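Local atomic coordinates of uncharacterized protein YhfS (Escherichia coli, PDB entry 4J8L), a protein that is of unknown function but carries covalently attached pyridoxal 5'-phosphate and probably acts as a PLP-dependent enzyme, possibly with cysteine synthase activity. Residues A[157-171]-A[181-193]. Residues are numbered along the deposited sequence; the frame is centred on the assembly and turned at random.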
loop_
_atom_site.group_PDB
_atom_site.type_symbol
_atom_site.label_atom_id
_atom_site.label_comp_id
_atom_site.label_asym_id
_atom_site.label_seq_id
_atom_site.Cartn_x
_atom_site.Cartn_y
_atom_site.Cartn_z
ATOM N N LEU A 157 -14.331 8.855 -3.075
ATOM C CA LEU A 157 -14.625 9.092 -1.664
ATOM C C LEU A 157 -15.659 10.198 -1.460
ATOM O O LEU A 157 -16.546 10.066 -0.617
ATOM C CB LEU A 157 -13.343 9.404 -0.883
ATOM C CG LEU A 157 -12.358 8.234 -0.823
ATOM C CD1 LEU A 157 -11.035 8.674 -0.209
ATOM C CD2 LEU A 157 -12.945 7.069 -0.036
ATOM N N ALA A 158 -15.545 11.276 -2.232
ATOM C CA ALA A 158 -16.492 12.381 -2.146
ATOM C C ALA A 158 -17.906 11.916 -2.481
ATOM O O ALA A 158 -18.869 12.299 -1.818
ATOM C CB ALA A 158 -16.072 13.521 -3.062
ATOM N N THR A 159 -18.021 11.080 -3.507
ATOM C CA THR A 159 -19.316 10.548 -3.908
ATOM C C THR A 159 -19.927 9.735 -2.777
ATOM O O THR A 159 -21.116 9.875 -2.468
ATOM C CB THR A 159 -19.207 9.675 -5.173
ATOM O OG1 THR A 159 -18.655 10.452 -6.242
ATOM C CG2 THR A 159 -20.585 9.165 -5.592
ATOM N N LEU A 160 -19.104 8.899 -2.155
ATOM C CA LEU A 160 -19.552 8.035 -1.074
ATOM C C LEU A 160 -19.975 8.845 0.140
ATOM O O LEU A 160 -21.001 8.559 0.760
ATOM C CB LEU A 160 -18.446 7.052 -0.694
ATOM C CG LEU A 160 -18.154 5.978 -1.744
ATOM C CD1 LEU A 160 -16.850 5.254 -1.421
ATOM C CD2 LEU A 160 -19.313 4.995 -1.826
ATOM N N ARG A 161 -19.182 9.859 0.470
ATOM C CA ARG A 161 -19.486 10.721 1.604
ATOM C C ARG A 161 -20.794 11.479 1.397
ATOM O O ARG A 161 -21.579 11.636 2.332
ATOM C CB ARG A 161 -18.340 11.700 1.866
ATOM C CG ARG A 161 -18.612 12.684 2.997
ATOM C CD ARG A 161 -17.338 13.411 3.407
ATOM N NE ARG A 161 -16.326 12.497 3.934
ATOM C CZ ARG A 161 -16.172 12.214 5.225
ATOM N NH1 ARG A 161 -16.963 12.776 6.131
ATOM N NH2 ARG A 161 -15.227 11.370 5.613
ATOM N N ALA A 162 -21.029 11.942 0.172
ATOM C CA ALA A 162 -22.256 12.678 -0.141
ATOM C C ALA A 162 -23.481 11.803 0.077
ATOM O O ALA A 162 -24.527 12.284 0.500
ATOM C CB ALA A 162 -22.229 13.196 -1.572
ATOM N N ALA A 163 -23.339 10.513 -0.208
ATOM C CA ALA A 163 -24.434 9.568 -0.040
ATOM C C ALA A 163 -24.493 9.019 1.383
ATOM O O ALA A 163 -25.384 8.239 1.724
ATOM C CB ALA A 163 -24.305 8.443 -1.035
ATOM N N GLY A 164 -23.539 9.428 2.212
ATOM C CA GLY A 164 -23.505 9.011 3.601
ATOM C C GLY A 164 -23.088 7.568 3.811
ATOM O O GLY A 164 -23.479 6.942 4.794
ATOM N N VAL A 165 -22.291 7.032 2.892
ATOM C CA VAL A 165 -21.800 5.667 3.033
ATOM C C VAL A 165 -20.387 5.691 3.606
ATOM O O VAL A 165 -19.484 6.237 2.980
ATOM C CB VAL A 165 -21.783 4.939 1.673
ATOM C CG1 VAL A 165 -21.194 3.543 1.812
ATOM C CG2 VAL A 165 -23.186 4.873 1.092
ATOM N N PRO A 166 -20.198 5.116 4.808
ATOM C CA PRO A 166 -18.869 5.100 5.435
ATOM C C PRO A 166 -17.873 4.388 4.535
ATOM O O PRO A 166 -18.215 3.356 3.949
ATOM C CB PRO A 166 -19.092 4.290 6.711
ATOM C CG PRO A 166 -20.552 4.421 6.999
ATOM C CD PRO A 166 -21.215 4.468 5.654
ATOM N N ALA A 167 -16.663 4.928 4.416
ATOM C CA ALA A 167 -15.693 4.381 3.481
ATOM C C ALA A 167 -14.352 4.082 4.135
ATOM O O ALA A 167 -13.810 4.899 4.883
ATOM C CB ALA A 167 -15.503 5.318 2.298
ATOM N N LEU A 168 -13.828 2.899 3.833
ATOM C CA LEU A 168 -12.486 2.514 4.253
ATOM C C LEU A 168 -11.592 2.441 3.029
ATOM O O LEU A 168 -11.998 1.914 1.996
ATOM C CB LEU A 168 -12.535 1.143 4.923
ATOM C CG LEU A 168 -11.226 0.491 5.364
ATOM C CD1 LEU A 168 -11.495 -0.336 6.604
ATOM C CD2 LEU A 168 -10.622 -0.392 4.260
ATOM N N THR A 169 -10.370 2.953 3.138
ATOM C CA THR A 169 -9.420 2.775 2.052
ATOM C C THR A 169 -8.311 1.799 2.415
ATOM O O THR A 169 -7.813 1.770 3.543
ATOM C CB THR A 169 -8.797 4.103 1.583
ATOM O OG1 THR A 169 -8.241 4.797 2.709
ATOM C CG2 THR A 169 -9.852 4.975 0.910
ATOM N N ASP A 170 -7.945 0.998 1.422
ATOM C CA ASP A 170 -6.799 0.104 1.471
ATOM C C ASP A 170 -5.680 0.873 0.785
ATOM O O ASP A 170 -5.644 0.975 -0.436
ATOM C CB ASP A 170 -7.161 -1.167 0.685
ATOM C CG ASP A 170 -5.989 -2.134 0.510
ATOM O OD1 ASP A 170 -4.830 -1.782 0.803
ATOM O OD2 ASP A 170 -6.238 -3.262 0.041
ATOM N N ASP A 171 -4.760 1.416 1.576
ATOM C CA ASP A 171 -3.745 2.339 1.063
ATOM C C ASP A 171 -2.381 1.683 0.881
ATOM O O ASP A 171 -1.387 2.383 0.656
ATOM C CB ASP A 171 -3.602 3.551 1.999
ATOM C CG ASP A 171 -4.845 4.426 2.016
ATOM O OD1 ASP A 171 -5.034 5.197 1.056
ATOM O OD2 ASP A 171 -5.630 4.346 2.991
ATOM N N ILE A 181 -3.332 10.072 1.290
ATOM C CA ILE A 181 -3.951 8.762 1.477
ATOM C C ILE A 181 -5.435 8.938 1.797
ATOM O O ILE A 181 -5.905 10.062 1.954
ATOM C CB ILE A 181 -3.234 7.902 2.540
ATOM C CG1 ILE A 181 -3.314 8.526 3.932
ATOM C CG2 ILE A 181 -1.761 7.730 2.174
ATOM C CD1 ILE A 181 -2.830 7.576 5.030
ATOM N N GLY A 182 -6.169 7.833 1.887
ATOM C CA GLY A 182 -7.628 7.881 1.988
ATOM C C GLY A 182 -8.170 8.823 3.055
ATOM O O GLY A 182 -9.032 9.654 2.771
ATOM N N CYS A 183 -7.665 8.711 4.282
ATOM C CA CYS A 183 -8.175 9.543 5.375
ATOM C C CYS A 183 -7.853 11.024 5.194
ATOM O O CYS A 183 -8.386 11.866 5.917
ATOM C CB CYS A 183 -7.661 9.057 6.735
ATOM S SG CYS A 183 -5.878 9.178 6.961
ATOM N N GLU A 184 -6.979 11.340 4.244
ATOM C CA GLU A 184 -6.626 12.727 3.969
ATOM C C GLU A 184 -7.462 13.311 2.839
ATOM O O GLU A 184 -7.390 14.507 2.561
ATOM C CB GLU A 184 -5.140 12.857 3.620
ATOM C CG GLU A 184 -4.213 12.352 4.709
ATOM C CD GLU A 184 -2.747 12.471 4.333
ATOM O OE1 GLU A 184 -2.323 11.814 3.354
ATOM O OE2 GLU A 184 -2.023 13.225 5.018
ATOM N N CYS A 185 -8.252 12.470 2.179
ATOM C CA CYS A 185 -9.075 12.965 1.079
ATOM C C CYS A 185 -10.497 12.394 1.061
ATOM O O CYS A 185 -11.102 12.223 -0.005
ATOM C CB CYS A 185 -8.373 12.761 -0.271
ATOM S SG CYS A 185 -8.021 11.042 -0.742
ATOM N N GLY A 186 -11.036 12.112 2.242
ATOM C CA GLY A 186 -12.447 11.792 2.344
ATOM C C GLY A 186 -12.863 10.504 3.032
ATOM O O GLY A 186 -14.032 10.348 3.386
ATOM N N ALA A 187 -11.933 9.577 3.218
ATOM C CA ALA A 187 -12.260 8.296 3.839
ATOM C C ALA A 187 -12.447 8.426 5.346
ATOM O O ALA A 187 -11.823 9.277 6.001
ATOM C CB ALA A 187 -11.173 7.253 3.537
ATOM N N ASN A 188 -13.294 7.573 5.904
ATOM C CA ASN A 188 -13.451 7.534 7.349
ATOM C C ASN A 188 -12.245 6.915 8.035
ATOM O O ASN A 188 -11.865 7.355 9.105
ATOM C CB ASN A 188 -14.742 6.834 7.742
ATOM C CG ASN A 188 -15.943 7.543 7.192
ATOM O OD1 ASN A 188 -16.426 7.211 6.112
ATOM N ND2 ASN A 188 -16.396 8.572 7.899
ATOM N N VAL A 189 -11.649 5.900 7.414
ATOM C CA VAL A 189 -10.358 5.383 7.872
ATOM C C VAL A 189 -9.510 4.912 6.706
ATOM O O VAL A 189 -10.035 4.362 5.724
ATOM C CB VAL A 189 -10.478 4.197 8.872
ATOM C CG1 VAL A 189 -10.891 4.675 10.267
ATOM C CG2 VAL A 189 -11.432 3.127 8.348
ATOM N N SER A 190 -8.208 5.156 6.832
ATOM C CA SER A 190 -7.177 4.552 5.990
ATOM C C SER A 190 -6.628 3.312 6.668
ATOM O O SER A 190 -6.652 3.206 7.891
ATOM C CB SER A 190 -6.015 5.527 5.787
ATOM O OG SER A 190 -6.228 6.399 4.692
ATOM N N THR A 191 -6.114 2.371 5.878
ATOM C CA THR A 191 -5.445 1.214 6.455
ATOM C C THR A 191 -4.170 0.925 5.675
ATOM O O THR A 191 -4.117 1.121 4.464
ATOM C CB THR A 191 -6.319 -0.056 6.411
ATOM O OG1 THR A 191 -6.585 -0.408 5.046
ATOM C CG2 THR A 191 -7.620 0.124 7.155
ATOM N N PHE A 192 -3.147 0.453 6.372
ATOM C CA PHE A 192 -1.920 0.035 5.694
ATOM C C PHE A 192 -1.015 -0.831 6.546
ATOM O O PHE A 192 -0.990 -0.698 7.767
ATOM C CB PHE A 192 -1.123 1.239 5.162
ATOM C CG PHE A 192 -0.853 2.315 6.179
ATOM C CD1 PHE A 192 -1.753 3.360 6.354
ATOM C CD2 PHE A 192 0.332 2.320 6.921
ATOM C CE1 PHE A 192 -1.502 4.376 7.270
ATOM C CE2 PHE A 192 0.591 3.335 7.845
ATOM C CZ PHE A 192 -0.326 4.362 8.017
ATOM N N SER A 193 -0.264 -1.709 5.879
ATOM C CA SER A 193 0.840 -2.434 6.503
ATOM C C SER A 193 2.018 -1.511 6.807
ATOM O O SER A 193 2.455 -0.750 5.949
ATOM C CB SER A 193 1.322 -3.552 5.568
ATOM O OG SER A 193 2.558 -4.085 6.016
HETATM O O HOH W 1 -15.858 8.920 1.904
HETATM O O HOH W 2 -18.030 8.489 3.535
#
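Asp171 OD2 is gripped from opposite faces of its carboxylate by two hydroxyls, Ser190 OG at 2.7 Å from above the plane and Thr169 OG1 from the other face, on the syn side. The other oxygen, OD1, takes the amide of Gly182 at 3.0 Å and also bonds His142, so bonds at both oxygens hold the buried carboxylate against rotation. Ser190 OG accepts in turn from Cys183 N, which pins the short 3-10 turn 182-184 against the sheet face bearing Thr169 and Ser190. Strands 167-170 and 189-193 are parallel neighbours in the mixed seven-stranded sheet, consistent with the large domain of fold-type I PLP enzymes, with Thr169 N to Val189 O and Asp171 N to Thr191 O, each 3.0 Å, among the bonds joining them. With chi1 at 63°, Thr191 OG1 sits between its own backbone N and carbonyl carbon and donates to Thr169 O, while CG2 meets Leu168 CD1 on the face packed against helix 74-86. Where the strands begin, the end of the Asn188 side chain reaches across, and its OD1 receives Ala167 N at 2.9 Å, nearly straight at 165°. Farther out, Arg161 grips Gly186 O side-on through NE and NH2, the latter at 2.7 Å, and Leu157 CD1 packs 3.9 Å from Cys185 SG.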